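Putative metalloprotease II (Bacteroides fragilis, PDB 4ON1) is probably a secreted zinc-dependent endopeptidase of the fragilysin group, carrying a fragilysin-type N-terminal domain ahead of its protease part. Local coordinates at residues Ser36-Thr41 with Thr56-Ile61; Gly101-Tyr106 with Ile158-Ala163; Ala197-Thr202 with His308-Arg313; Leu203-Ile208 with Pro283-Arg288; Leu207-Asp212 with Ile246-His251. One frame throughout, in Å; residues are numbered along the deposited sequence.

Contact 1: residues Ser36-Thr41 with Thr56-Ile61; sequences SKISNT and TSIKAI
A single water joins A60 to S39 and T41 and is gripped from three directions. It accepts from A60 N at 2.7 Å. It donates to T41 O at 3.0 Å and, weakly, to S39 O. The site lies in the fragilysin-type N-terminal domain, where strands 43-49 and 52-68 form a β-hairpin. Residues 36-41 are the loop leading into strand 43-49. The hairpin ladder still pairs I58 with H43 directly. Beyond that point no direct hydrogen bond joins the loop to the strand, and the water links the two backbones instead.

Apolar contact comes from I38. Its CG1 is anti to the carbonyl carbon (chi1 -61°), which leaves CG2 to lie against the strand backbone, 3.8 Å from A60 N. The other branch carries CD1 to the end of I58, with I38 CD1 and I58 CD1 3.7 Å apart. The two isoleucines meet at about a right angle. F76 of strand 71-78 touches both of them. The A60 side chain is just a methyl, and A60 CB sits 3.3 Å from S39 O. Farther along the loop, K59 CB passes T41 O at 3.9 Å.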
# COMPACT_ATOMS: atom_id res chain seq x y z
N SER A 36 11.40 3.23 16.05
CA SER A 36 12.81 3.23 15.71
C SER A 36 13.65 2.30 16.60
O SER A 36 14.80 2.01 16.28
CB SER A 36 13.38 4.64 15.79
OG SER A 36 13.32 5.14 17.11
N LYS A 37 13.08 1.84 17.72
CA LYS A 37 13.82 0.95 18.63
C LYS A 37 13.53 -0.53 18.36
O LYS A 37 14.07 -1.41 19.03
CB LYS A 37 13.49 1.27 20.09
CG LYS A 37 13.93 2.65 20.55
CD LYS A 37 13.44 2.94 21.97
CE LYS A 37 13.85 4.34 22.42
NZ LYS A 37 13.52 5.35 21.37
N ILE A 38 12.67 -0.79 17.38
CA ILE A 38 12.25 -2.16 17.08
C ILE A 38 12.98 -2.71 15.86
O ILE A 38 12.81 -2.20 14.75
CB ILE A 38 10.73 -2.22 16.85
CG1 ILE A 38 10.00 -1.77 18.13
CG2 ILE A 38 10.29 -3.61 16.45
CD1 ILE A 38 8.52 -1.52 17.93
N SER A 39 13.81 -3.74 16.06
CA SER A 39 14.65 -4.26 14.98
C SER A 39 14.51 -5.75 14.71
O SER A 39 13.95 -6.16 13.70
CB SER A 39 16.12 -3.96 15.29
OG SER A 39 16.56 -2.79 14.62
N ASN A 40 15.02 -6.58 15.62
CA ASN A 40 15.06 -8.02 15.38
C ASN A 40 14.02 -8.78 16.18
O ASN A 40 13.42 -9.74 15.70
CB ASN A 40 16.44 -8.59 15.71
CG ASN A 40 17.55 -7.94 14.93
OD1 ASN A 40 17.75 -8.22 13.75
ND2 ASN A 40 18.30 -7.06 15.59
N THR A 41 13.81 -8.33 17.41
CA THR A 41 12.92 -9.00 18.34
C THR A 41 11.54 -8.36 18.40
O THR A 41 11.35 -7.22 17.99
CB THR A 41 13.54 -9.04 19.75
OG1 THR A 41 13.93 -7.72 20.13
CG2 THR A 41 14.76 -9.93 19.76
N THR A 56 -0.18 -4.82 22.82
CA THR A 56 0.01 -5.50 21.56
C THR A 56 1.50 -5.72 21.37
O THR A 56 2.31 -5.07 22.02
CB THR A 56 -0.57 -4.71 20.37
OG1 THR A 56 -0.46 -5.49 19.18
CG2 THR A 56 0.21 -3.41 20.18
N SER A 57 1.85 -6.66 20.51
CA SER A 57 3.26 -6.86 20.20
C SER A 57 3.47 -6.66 18.71
O SER A 57 2.61 -7.00 17.91
CB SER A 57 3.72 -8.25 20.64
OG SER A 57 3.30 -9.23 19.72
N ILE A 58 4.61 -6.08 18.32
CA ILE A 58 4.94 -5.96 16.91
C ILE A 58 6.43 -6.21 16.69
O ILE A 58 7.22 -6.16 17.63
CB ILE A 58 4.60 -4.57 16.32
CG1 ILE A 58 5.51 -3.49 16.88
CG2 ILE A 58 3.13 -4.22 16.53
CD1 ILE A 58 5.28 -2.13 16.23
N LYS A 59 6.80 -6.50 15.45
CA LYS A 59 8.21 -6.58 15.10
C LYS A 59 8.42 -6.06 13.69
O LYS A 59 7.47 -5.93 12.91
CB LYS A 59 8.75 -8.01 15.20
CG LYS A 59 8.13 -8.96 14.22
CD LYS A 59 8.79 -10.33 14.30
CE LYS A 59 8.78 -10.88 15.72
NZ LYS A 59 9.31 -12.27 15.79
N ALA A 60 9.67 -5.74 13.38
CA ALA A 60 10.04 -5.28 12.05
C ALA A 60 9.81 -6.39 11.03
O ALA A 60 10.00 -7.56 11.33
CB ALA A 60 11.49 -4.83 12.04
N ILE A 61 9.40 -6.01 9.83
CA ILE A 61 9.19 -6.97 8.74
C ILE A 61 10.46 -7.11 7.93
O ILE A 61 11.03 -6.12 7.46
CB ILE A 61 8.06 -6.53 7.80
CG1 ILE A 61 6.74 -6.45 8.57
CG2 ILE A 61 7.92 -7.52 6.63
CD1 ILE A 61 5.57 -6.01 7.72
O HOH W 1 11.59 -6.48 15.08

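Contact 2: residues Gly101-Tyr106 with Ile158-Ala163; sequences GDLIDY and IDITKA
D105 and I158 form an antiparallel hydrogen-bonded pair. D105 N to I158 O and I158 N to D105 O are both 2.8 Å and nearly straight. I104 and D159 are the next, non-hydrogen-bonded pair. A third backbone bond, I160 N to L103 O, is bent to 134°, where the chain enters helix 160-165. The ladder then passes to a side chain: L103 N donates to T161 OG1 at 2.8 Å.

Charged groups gather beside it. D102 and D159 meet at about a right angle, with D102 OD2 2.7 Å from D159 OD1 and the carboxylate planes 68° apart. K162 crosses D102 at a slant. Its CD is 3.2 Å from D102 OD2, and its NZ makes a long salt bridge to D159 OD1. D105 turns to another partner, R96, in a salt bridge.

The apolar contact is L103 CD2 beside I160 CG2, 4.1 Å apart. The I104 methyl CD1 packs against the D159 carboxylate, 3.5 Å from D159 CG.

D159 is also the N-cap: its OD2 accepts K162 N from above the carboxylate plane. This is a strand followed directly by a helix, with D159, the last strand residue, as N-cap, here in the fragilysin-type N-terminal domain.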
# COMPACT_ATOMS: atom_id res chain seq x y z
N GLY A 101 -14.03 -3.58 15.54
CA GLY A 101 -14.34 -4.19 14.26
C GLY A 101 -13.95 -3.36 13.05
O GLY A 101 -13.97 -3.85 11.93
N ASP A 102 -13.59 -2.10 13.28
CA ASP A 102 -13.18 -1.22 12.18
C ASP A 102 -11.67 -1.17 12.03
O ASP A 102 -10.93 -1.23 13.01
CB ASP A 102 -13.73 0.20 12.37
CG ASP A 102 -15.21 0.29 12.08
OD1 ASP A 102 -15.81 -0.72 11.66
OD2 ASP A 102 -15.78 1.39 12.27
N LEU A 103 -11.22 -1.08 10.78
CA LEU A 103 -9.81 -0.85 10.50
C LEU A 103 -9.48 0.65 10.64
O LEU A 103 -10.07 1.49 9.95
CB LEU A 103 -9.45 -1.36 9.11
CG LEU A 103 -7.97 -1.31 8.75
CD1 LEU A 103 -7.23 -2.34 9.59
CD2 LEU A 103 -7.77 -1.60 7.27
N ILE A 104 -8.56 0.97 11.55
CA ILE A 104 -8.25 2.36 11.88
C ILE A 104 -6.81 2.73 11.52
O ILE A 104 -5.89 2.00 11.85
CB ILE A 104 -8.47 2.64 13.37
CG1 ILE A 104 -9.88 2.19 13.79
CG2 ILE A 104 -8.25 4.11 13.69
CD1 ILE A 104 -11.00 2.95 13.09
N ASP A 105 -6.64 3.86 10.83
CA ASP A 105 -5.31 4.40 10.53
C ASP A 105 -4.97 5.58 11.45
O ASP A 105 -5.75 6.53 11.54
CB ASP A 105 -5.23 4.87 9.07
CG ASP A 105 -4.29 4.02 8.22
OD1 ASP A 105 -3.45 3.29 8.79
OD2 ASP A 105 -4.38 4.11 6.98
N TYR A 106 -3.84 5.51 12.14
CA TYR A 106 -3.33 6.66 12.89
C TYR A 106 -2.13 7.22 12.14
O TYR A 106 -1.18 6.49 11.87
CB TYR A 106 -2.94 6.29 14.32
CG TYR A 106 -4.05 5.69 15.15
CD1 TYR A 106 -4.78 6.47 16.02
CD2 TYR A 106 -4.36 4.34 15.06
CE1 TYR A 106 -5.80 5.92 16.78
CE2 TYR A 106 -5.37 3.78 15.81
CZ TYR A 106 -6.09 4.58 16.67
OH TYR A 106 -7.11 4.03 17.43
N ILE A 158 -8.11 7.92 11.06
CA ILE A 158 -9.04 7.67 9.96
C ILE A 158 -9.68 6.29 10.09
O ILE A 158 -8.97 5.29 10.23
CB ILE A 158 -8.34 7.74 8.59
CG1 ILE A 158 -7.54 9.03 8.46
CG2 ILE A 158 -9.37 7.64 7.47
CD1 ILE A 158 -8.42 10.25 8.36
N ASP A 159 -11.00 6.23 10.04
CA ASP A 159 -11.68 4.94 10.02
C ASP A 159 -11.76 4.44 8.57
O ASP A 159 -12.61 4.89 7.81
CB ASP A 159 -13.07 5.05 10.64
CG ASP A 159 -13.66 3.69 10.99
OD1 ASP A 159 -14.33 3.60 12.04
OD2 ASP A 159 -13.46 2.73 10.22
N ILE A 160 -10.87 3.52 8.21
CA ILE A 160 -10.81 3.00 6.85
C ILE A 160 -12.09 2.25 6.48
O ILE A 160 -12.64 2.41 5.39
CB ILE A 160 -9.61 2.05 6.66
CG1 ILE A 160 -8.30 2.73 7.07
CG2 ILE A 160 -9.54 1.51 5.22
CD1 ILE A 160 -7.97 3.97 6.27
N THR A 161 -12.56 1.43 7.41
CA THR A 161 -13.76 0.65 7.20
C THR A 161 -14.95 1.54 6.86
O THR A 161 -15.71 1.26 5.94
CB THR A 161 -14.07 -0.21 8.43
OG1 THR A 161 -12.98 -1.12 8.64
CG2 THR A 161 -15.36 -1.00 8.23
N LYS A 162 -15.10 2.63 7.61
CA LYS A 162 -16.16 3.60 7.34
C LYS A 162 -15.98 4.25 5.97
O LYS A 162 -16.93 4.34 5.19
CB LYS A 162 -16.18 4.69 8.41
CG LYS A 162 -17.37 4.63 9.35
CD LYS A 162 -17.13 3.70 10.52
CE LYS A 162 -18.07 4.04 11.67
NZ LYS A 162 -17.79 5.40 12.23
N ALA A 163 -14.75 4.69 5.68
CA ALA A 163 -14.44 5.33 4.41
C ALA A 163 -14.76 4.43 3.21
O ALA A 163 -15.28 4.89 2.20
CB ALA A 163 -12.98 5.74 4.37

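Contact 3: residues Ala197-Thr202 with His308-Arg313; sequences ATYPAT and HLNNPR
A201 and L309 make the apolar part of this surface contact. A201 CB meets L309 CD1 at 3.6 Å. L309 holds CG anti to the carbonyl carbon (chi1 -58°) and then extends. CD1 is thereby carried to the alanine methyl, and L309 CB stays 4.2 Å from A201 CB. The same CD1 passes A197 O at 4.4 Å. I377 and I240 also touch the leucine side chain.

N310 leans toward the other segment from a less direct start. Its CB does not point at that segment, but the amide end swings closer. Its oxygen, OD1, reaches the edge of the Y199 ring, near the ring plane, 3.6 Å from Y199 CE1. Ring and amide planes are 66° apart. Y199 is poorly ordered, so this edge contact is approximate. The other end of the amide is held elsewhere, since N310 ND2 donates to Q378 O.

Both pieces are probably part of the matrixin-like protease fold. The turn of residues 197-200 leads into strand 201-209, which pairs with strands 240-248 and 284-288. Residues 308-313 are loop lying against the C-terminal helix 367-378. H308 ND1 bonds to C376 O and N311 ND2 to K379 OXT, which ties the loop to the chain end.

Y199 also folds back on its own segment. Its chi1 of -68° puts CG beside the backbone N, and one ring face is approached by A197 N, 3.2 Å above the plane and offset toward the rim. The peptide bond between Y199 and P200 is cis. A197 is poorly ordered too, and residues 181-196 before it are not modelled. A197 CB comes to 4.4 Å from N310 ND2.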
# COMPACT_ATOMS: atom_id res chain seq x y z
N ALA A 197 14.67 -19.78 -9.11
CA ALA A 197 13.41 -19.26 -8.59
C ALA A 197 13.42 -19.16 -7.07
O ALA A 197 12.69 -18.35 -6.48
CB ALA A 197 12.26 -20.14 -9.06
N THR A 198 14.25 -19.98 -6.43
CA THR A 198 14.33 -20.10 -4.97
C THR A 198 15.44 -19.28 -4.29
O THR A 198 15.81 -19.56 -3.15
CB THR A 198 14.56 -21.58 -4.59
OG1 THR A 198 14.08 -22.43 -5.64
CG2 THR A 198 13.87 -21.91 -3.29
N TYR A 199 15.95 -18.26 -4.97
CA TYR A 199 17.35 -17.88 -4.80
C TYR A 199 17.84 -17.23 -3.48
O TYR A 199 18.88 -17.63 -2.96
CB TYR A 199 17.73 -16.99 -5.99
CG TYR A 199 17.74 -17.77 -7.28
CD1 TYR A 199 17.33 -17.19 -8.48
CD2 TYR A 199 18.17 -19.09 -7.32
CE1 TYR A 199 17.34 -17.90 -9.67
CE2 TYR A 199 18.18 -19.82 -8.50
CZ TYR A 199 17.77 -19.22 -9.67
OH TYR A 199 17.78 -19.94 -10.85
N PRO A 200 17.11 -16.25 -2.91
CA PRO A 200 15.83 -15.61 -3.25
C PRO A 200 15.99 -14.52 -4.30
O PRO A 200 16.84 -13.64 -4.17
CB PRO A 200 15.38 -15.00 -1.92
CG PRO A 200 16.65 -14.84 -1.10
CD PRO A 200 17.78 -15.51 -1.83
N ALA A 201 15.17 -14.58 -5.34
CA ALA A 201 15.22 -13.55 -6.36
C ALA A 201 14.69 -12.23 -5.82
O ALA A 201 13.70 -12.19 -5.10
CB ALA A 201 14.42 -13.99 -7.58
N THR A 202 15.36 -11.13 -6.17
CA THR A 202 14.90 -9.81 -5.78
C THR A 202 13.87 -9.29 -6.78
O THR A 202 14.15 -9.17 -7.96
CB THR A 202 16.06 -8.80 -5.68
OG1 THR A 202 16.96 -9.20 -4.64
CG2 THR A 202 15.52 -7.41 -5.36
N HIS A 308 8.23 -12.26 -14.68
CA HIS A 308 9.02 -13.49 -14.65
C HIS A 308 10.41 -13.19 -14.07
O HIS A 308 11.11 -12.30 -14.56
CB HIS A 308 9.13 -14.10 -16.05
CG HIS A 308 7.84 -14.09 -16.82
ND1 HIS A 308 6.70 -14.72 -16.37
CD2 HIS A 308 7.51 -13.51 -18.00
CE1 HIS A 308 5.72 -14.54 -17.25
NE2 HIS A 308 6.19 -13.81 -18.24
N LEU A 309 10.80 -13.93 -13.03
CA LEU A 309 12.05 -13.66 -12.32
C LEU A 309 13.30 -14.06 -13.11
O LEU A 309 14.33 -13.40 -13.01
CB LEU A 309 12.06 -14.39 -10.98
CG LEU A 309 10.94 -14.10 -9.99
CD1 LEU A 309 11.11 -14.94 -8.73
CD2 LEU A 309 10.93 -12.63 -9.64
N ASN A 310 13.19 -15.13 -13.89
CA ASN A 310 14.35 -15.66 -14.60
C ASN A 310 14.52 -15.04 -15.97
O ASN A 310 15.64 -14.77 -16.41
CB ASN A 310 14.24 -17.18 -14.73
CG ASN A 310 14.40 -17.88 -13.40
OD1 ASN A 310 15.33 -17.57 -12.64
ND2 ASN A 310 13.50 -18.81 -13.10
N ASN A 311 13.41 -14.81 -16.67
CA ASN A 311 13.45 -14.11 -17.94
C ASN A 311 12.46 -12.96 -17.99
O ASN A 311 11.42 -13.06 -18.64
CB ASN A 311 13.20 -15.10 -19.08
CG ASN A 311 14.22 -16.21 -19.12
OD1 ASN A 311 15.32 -16.06 -19.66
ND2 ASN A 311 13.88 -17.34 -18.51
N PRO A 312 12.79 -11.85 -17.30
CA PRO A 312 11.87 -10.72 -17.23
C PRO A 312 11.64 -10.08 -18.58
O PRO A 312 12.56 -10.01 -19.40
CB PRO A 312 12.58 -9.74 -16.28
CG PRO A 312 14.03 -10.13 -16.36
CD PRO A 312 14.02 -11.62 -16.53
N ARG A 313 10.40 -9.66 -18.82
CA ARG A 313 10.08 -8.85 -19.99
C ARG A 313 10.78 -7.49 -19.92
O ARG A 313 11.03 -6.97 -18.83
CB ARG A 313 8.57 -8.68 -20.09
CG ARG A 313 7.87 -10.00 -20.36
CD ARG A 313 6.38 -9.89 -20.19
NE ARG A 313 5.84 -8.86 -21.07
CZ ARG A 313 5.38 -9.10 -22.29
NH1 ARG A 313 5.40 -10.33 -22.78
NH2 ARG A 313 4.90 -8.09 -23.02

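Contact 4: residues Leu203-Ile208 with Pro283-Arg288; sequences LEFMLI and PYILLR
M206 and Y284 pack side by side on neighbouring parallel strands, in the sheet of the matrixin-like, probably metzincin-type, protease fold. The methionine follows the tyrosine ring along its length. M206 CB lies over one face, 3.6 Å from the centroid of the Y284 ring and 24° off its normal, a CH-pi contact. M206 CG moves on toward the phenol end and is 3.6 Å from Y284 CZ. Bends at chi2 (-70°) and chi3 (-75°) then turn the chain. M206 SD therefore stands oblique to the ring, 5.2 Å from the Y284 centroid, in a Met-aromatic contact. The methyl M206 CE comes back to 4.0 Å from Y284 OH. At the ring edge, in its plane, I208 CG1 is 3.9 Å from Y284 CD2. Beyond the segments, Y284 OH bonds to Q279 O, F316 meets the ring edge-to-face, and F266 of helix 259-271 touches I208, Y284 and L286.

The strands are zipped by four backbone hydrogen bonds: M206 N to P283 O, I285 N to M206 O, I208 N to I285 O and L287 N to I208 O. L207 and I285 point to the other face. L207 CD2 lies 3.9 Å from I285 CD1, and F205 CD1 touches the same I285 methyl. The I285 side chain is about 10 Å from those of the zinc ligands H334 and H338, so I285 lies near the zinc site without touching it. P283 begins the segment without an N-H. Its CD sits 3.2 Å from E204 O.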
# COMPACT_ATOMS: atom_id res chain seq x y z
N LEU A 203 12.67 -9.01 -6.29
CA LEU A 203 11.66 -8.37 -7.11
C LEU A 203 11.57 -6.89 -6.74
O LEU A 203 11.21 -6.56 -5.61
CB LEU A 203 10.30 -9.06 -6.93
CG LEU A 203 9.13 -8.55 -7.77
CD1 LEU A 203 9.50 -8.50 -9.25
CD2 LEU A 203 7.92 -9.43 -7.55
N GLU A 204 11.92 -6.01 -7.67
CA GLU A 204 11.87 -4.57 -7.40
C GLU A 204 10.73 -3.89 -8.12
O GLU A 204 10.66 -3.91 -9.35
CB GLU A 204 13.19 -3.88 -7.77
CG GLU A 204 13.18 -2.36 -7.51
CD GLU A 204 14.50 -1.68 -7.86
OE1 GLU A 204 15.34 -2.29 -8.56
OE2 GLU A 204 14.70 -0.52 -7.45
N PHE A 205 9.82 -3.29 -7.35
CA PHE A 205 8.74 -2.49 -7.93
C PHE A 205 9.13 -1.03 -8.02
O PHE A 205 9.55 -0.44 -7.02
CB PHE A 205 7.45 -2.63 -7.12
CG PHE A 205 6.89 -4.01 -7.12
CD1 PHE A 205 6.15 -4.47 -8.20
CD2 PHE A 205 7.13 -4.88 -6.06
CE1 PHE A 205 5.64 -5.75 -8.22
CE2 PHE A 205 6.63 -6.17 -6.07
CZ PHE A 205 5.88 -6.60 -7.14
N MET A 206 8.99 -0.45 -9.21
CA MET A 206 9.24 0.97 -9.40
C MET A 206 7.92 1.71 -9.30
O MET A 206 7.06 1.61 -10.19
CB MET A 206 9.92 1.24 -10.74
CG MET A 206 11.21 0.46 -10.97
SD MET A 206 12.54 1.03 -9.89
CE MET A 206 12.95 2.58 -10.71
N LEU A 207 7.74 2.44 -8.21
CA LEU A 207 6.48 3.12 -7.95
C LEU A 207 6.62 4.58 -8.33
O LEU A 207 7.34 5.34 -7.69
CB LEU A 207 6.07 2.95 -6.49
CG LEU A 207 6.05 1.49 -6.01
CD1 LEU A 207 5.65 1.42 -4.56
CD2 LEU A 207 5.09 0.68 -6.83
N ILE A 208 5.94 4.97 -9.40
CA ILE A 208 6.16 6.28 -9.99
C ILE A 208 5.01 7.21 -9.65
O ILE A 208 3.87 6.96 -10.03
CB ILE A 208 6.31 6.19 -11.52
CG1 ILE A 208 7.36 5.13 -11.90
CG2 ILE A 208 6.68 7.55 -12.10
CD1 ILE A 208 8.76 5.38 -11.30
N PRO A 283 8.84 -4.09 -13.01
CA PRO A 283 7.44 -3.63 -13.01
C PRO A 283 7.37 -2.17 -12.62
O PRO A 283 7.99 -1.80 -11.63
CB PRO A 283 6.77 -4.51 -11.95
CG PRO A 283 7.75 -5.63 -11.66
CD PRO A 283 9.10 -5.05 -11.93
N TYR A 284 6.63 -1.37 -13.38
CA TYR A 284 6.44 0.04 -13.06
C TYR A 284 4.97 0.34 -12.81
O TYR A 284 4.13 -0.03 -13.61
CB TYR A 284 6.94 0.92 -14.20
CG TYR A 284 8.44 1.04 -14.29
CD1 TYR A 284 9.21 0.02 -14.80
CD2 TYR A 284 9.08 2.21 -13.89
CE1 TYR A 284 10.59 0.14 -14.89
CE2 TYR A 284 10.46 2.34 -13.97
CZ TYR A 284 11.20 1.30 -14.47
OH TYR A 284 12.56 1.42 -14.56
N ILE A 285 4.67 1.00 -11.70
CA ILE A 285 3.29 1.36 -11.42
C ILE A 285 3.14 2.86 -11.20
O ILE A 285 3.84 3.45 -10.38
CB ILE A 285 2.73 0.60 -10.21
CG1 ILE A 285 2.78 -0.91 -10.46
CG2 ILE A 285 1.28 0.98 -9.95
CD1 ILE A 285 3.85 -1.61 -9.67
N LEU A 286 2.24 3.48 -11.97
CA LEU A 286 1.95 4.91 -11.83
C LEU A 286 0.93 5.15 -10.72
O LEU A 286 -0.13 4.51 -10.70
CB LEU A 286 1.42 5.48 -13.15
CG LEU A 286 1.11 6.98 -13.15
CD1 LEU A 286 2.40 7.79 -13.05
CD2 LEU A 286 0.33 7.37 -14.41
N LEU A 287 1.24 6.08 -9.82
CA LEU A 287 0.39 6.33 -8.66
C LEU A 287 -0.23 7.73 -8.64
O LEU A 287 0.46 8.74 -8.82
CB LEU A 287 1.20 6.12 -7.37
CG LEU A 287 1.88 4.75 -7.20
CD1 LEU A 287 2.62 4.70 -5.86
CD2 LEU A 287 0.84 3.65 -7.26
N ARG A 288 -1.54 7.78 -8.41
CA ARG A 288 -2.24 9.05 -8.21
C ARG A 288 -3.22 8.88 -7.07
O ARG A 288 -3.57 7.75 -6.71
CB ARG A 288 -2.98 9.48 -9.47
CG ARG A 288 -4.02 8.46 -9.92
CD ARG A 288 -5.07 9.06 -10.83
NE ARG A 288 -4.49 9.81 -11.94
CZ ARG A 288 -5.20 10.32 -12.94
NH1 ARG A 288 -6.51 10.13 -12.99
NH2 ARG A 288 -4.59 11.00 -13.90

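Contact 5: residues Leu207-Asp212 with Ile246-His251; sequences LIKEKD and IKDSSH
L207 and K247 start the backbone ladder, with K247 N donating to L207 O at 2.9 Å. K209 N returns the bond to K247 O at 2.8 Å. Further on the pairing loosens. S249 N reaches K209 O only weakly, and it also donates to a water. S249 OG takes over by donating to K209 O at 2.9 Å. The last link, K211 N to H251 O, is bent to 147°, with the donor above the carbonyl plane.

These are parallel strands 201-209 and 240-248 of the protease part. S249 forms an ST turn: its OG also accepts H251 N at 3.0 Å. Chi1 near 80° sets this hydroxyl between its own backbone N and carbonyl carbon, within reach of both partners.

Charge pairing is looser. K209 NZ and D248 OD1 form a long salt bridge of 3.7 Å, and a second water links K209 NZ to D248 OD2. E210 instead pairs with R288.

Apolar contacts lie on both faces. L207 CD1 meets I246 CG1 at 4.1 Å. K209 CD packs on I246 CG2, and I220 of helix 217-230 touches both residues. On the other face I208 CG2 presses tightly on S249 CB, 3.5 Å away.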
# COMPACT_ATOMS: atom_id res chain seq x y z
N LEU A 207 7.74 2.44 -8.21
CA LEU A 207 6.48 3.12 -7.95
C LEU A 207 6.62 4.58 -8.33
O LEU A 207 7.34 5.34 -7.69
CB LEU A 207 6.07 2.95 -6.49
CG LEU A 207 6.05 1.49 -6.01
CD1 LEU A 207 5.65 1.42 -4.56
CD2 LEU A 207 5.09 0.68 -6.83
N ILE A 208 5.94 4.97 -9.40
CA ILE A 208 6.16 6.28 -9.99
C ILE A 208 5.01 7.21 -9.65
O ILE A 208 3.87 6.96 -10.03
CB ILE A 208 6.31 6.19 -11.52
CG1 ILE A 208 7.36 5.13 -11.90
CG2 ILE A 208 6.68 7.55 -12.10
CD1 ILE A 208 8.76 5.38 -11.30
N LYS A 209 5.30 8.28 -8.91
CA LYS A 209 4.26 9.24 -8.54
C LYS A 209 3.91 10.14 -9.71
O LYS A 209 4.77 10.83 -10.25
CB LYS A 209 4.70 10.10 -7.35
CG LYS A 209 4.94 9.28 -6.09
CD LYS A 209 5.65 10.09 -5.01
CE LYS A 209 4.75 11.17 -4.44
NZ LYS A 209 5.41 11.88 -3.32
N GLU A 210 2.64 10.11 -10.11
CA GLU A 210 2.14 10.99 -11.17
C GLU A 210 2.32 12.44 -10.73
O GLU A 210 2.04 12.80 -9.59
CB GLU A 210 0.67 10.69 -11.47
CG GLU A 210 0.02 11.62 -12.51
CD GLU A 210 -1.46 11.30 -12.74
OE1 GLU A 210 -1.80 10.11 -12.91
OE2 GLU A 210 -2.27 12.24 -12.73
N LYS A 211 2.87 13.27 -11.61
CA LYS A 211 3.04 14.68 -11.30
C LYS A 211 1.69 15.36 -11.12
O LYS A 211 0.80 15.23 -11.97
CB LYS A 211 3.86 15.40 -12.36
CG LYS A 211 4.18 16.85 -11.97
CD LYS A 211 5.01 17.54 -13.02
CE LYS A 211 5.38 18.95 -12.59
NZ LYS A 211 6.19 19.65 -13.64
N ASP A 212 1.54 16.08 -10.01
CA ASP A 212 0.27 16.69 -9.60
C ASP A 212 -0.82 15.65 -9.40
O ASP A 212 -2.00 15.98 -9.39
CB ASP A 212 -0.19 17.75 -10.61
CG ASP A 212 0.86 18.82 -10.85
OD1 ASP A 212 1.58 19.18 -9.89
OD2 ASP A 212 0.95 19.32 -11.99
N ILE A 246 10.28 4.24 -4.71
CA ILE A 246 9.31 5.30 -4.95
C ILE A 246 9.99 6.52 -5.55
O ILE A 246 10.88 7.10 -4.93
CB ILE A 246 8.60 5.71 -3.64
CG1 ILE A 246 7.90 4.50 -3.00
CG2 ILE A 246 7.59 6.84 -3.89
CD1 ILE A 246 7.60 4.70 -1.50
N LYS A 247 9.54 6.92 -6.73
CA LYS A 247 10.15 8.06 -7.43
C LYS A 247 9.13 9.09 -7.88
O LYS A 247 8.02 8.74 -8.26
CB LYS A 247 10.93 7.58 -8.67
CG LYS A 247 11.98 6.53 -8.40
CD LYS A 247 12.65 6.10 -9.70
CE LYS A 247 13.47 7.23 -10.31
NZ LYS A 247 14.52 7.73 -9.37
N ASP A 248 9.51 10.36 -7.83
CA ASP A 248 8.72 11.40 -8.49
C ASP A 248 8.97 11.38 -9.99
O ASP A 248 10.00 10.91 -10.46
CB ASP A 248 9.04 12.78 -7.92
CG ASP A 248 8.52 12.97 -6.51
OD1 ASP A 248 7.28 13.02 -6.34
OD2 ASP A 248 9.34 13.06 -5.57
N SER A 249 8.00 11.90 -10.74
CA SER A 249 8.10 11.99 -12.19
C SER A 249 7.63 13.35 -12.64
O SER A 249 7.16 14.16 -11.84
CB SER A 249 7.25 10.91 -12.87
OG SER A 249 5.90 11.33 -12.89
N SER A 250 7.75 13.61 -13.94
CA SER A 250 7.15 14.81 -14.51
C SER A 250 6.01 14.39 -15.43
O SER A 250 5.62 15.12 -16.34
CB SER A 250 8.20 15.65 -15.25
OG SER A 250 8.59 15.01 -16.45
N HIS A 251 5.48 13.19 -15.20
CA HIS A 251 4.39 12.68 -16.03
C HIS A 251 3.04 13.00 -15.42
O HIS A 251 2.74 12.57 -14.31
CB HIS A 251 4.52 11.17 -16.23
CG HIS A 251 3.37 10.55 -16.96
ND1 HIS A 251 3.14 10.77 -18.31
CD2 HIS A 251 2.40 9.71 -16.55
CE1 HIS A 251 2.07 10.10 -18.68
NE2 HIS A 251 1.60 9.44 -17.64
O HOH W 2 5.84 13.24 -9.11
O HOH W 3 8.03 12.69 -3.03

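Contacts 1 and 2 come first along the chain, both within the fragilysin-type N-terminal domain, with centres about 23 Å apart. Contacts 3, 4 and 5 follow in the protease part and all use strand 201-209. Contact 3 lies at its start, contact 4 pairs it with strand 284-288, and contact 5 pairs its far end with strand 240-248. Contacts 4 and 5 share L207 and I208, have centres about 9 Å apart, and are joined by the R288-E210 salt bridge. The centre of contact 3 is about 17 Å from that of contact 4. Strand 52-68 of contact 1 pairs in parallel with strand 240-248 of contact 5, so the N-terminal and protease parts appear to be joined through strand pairing.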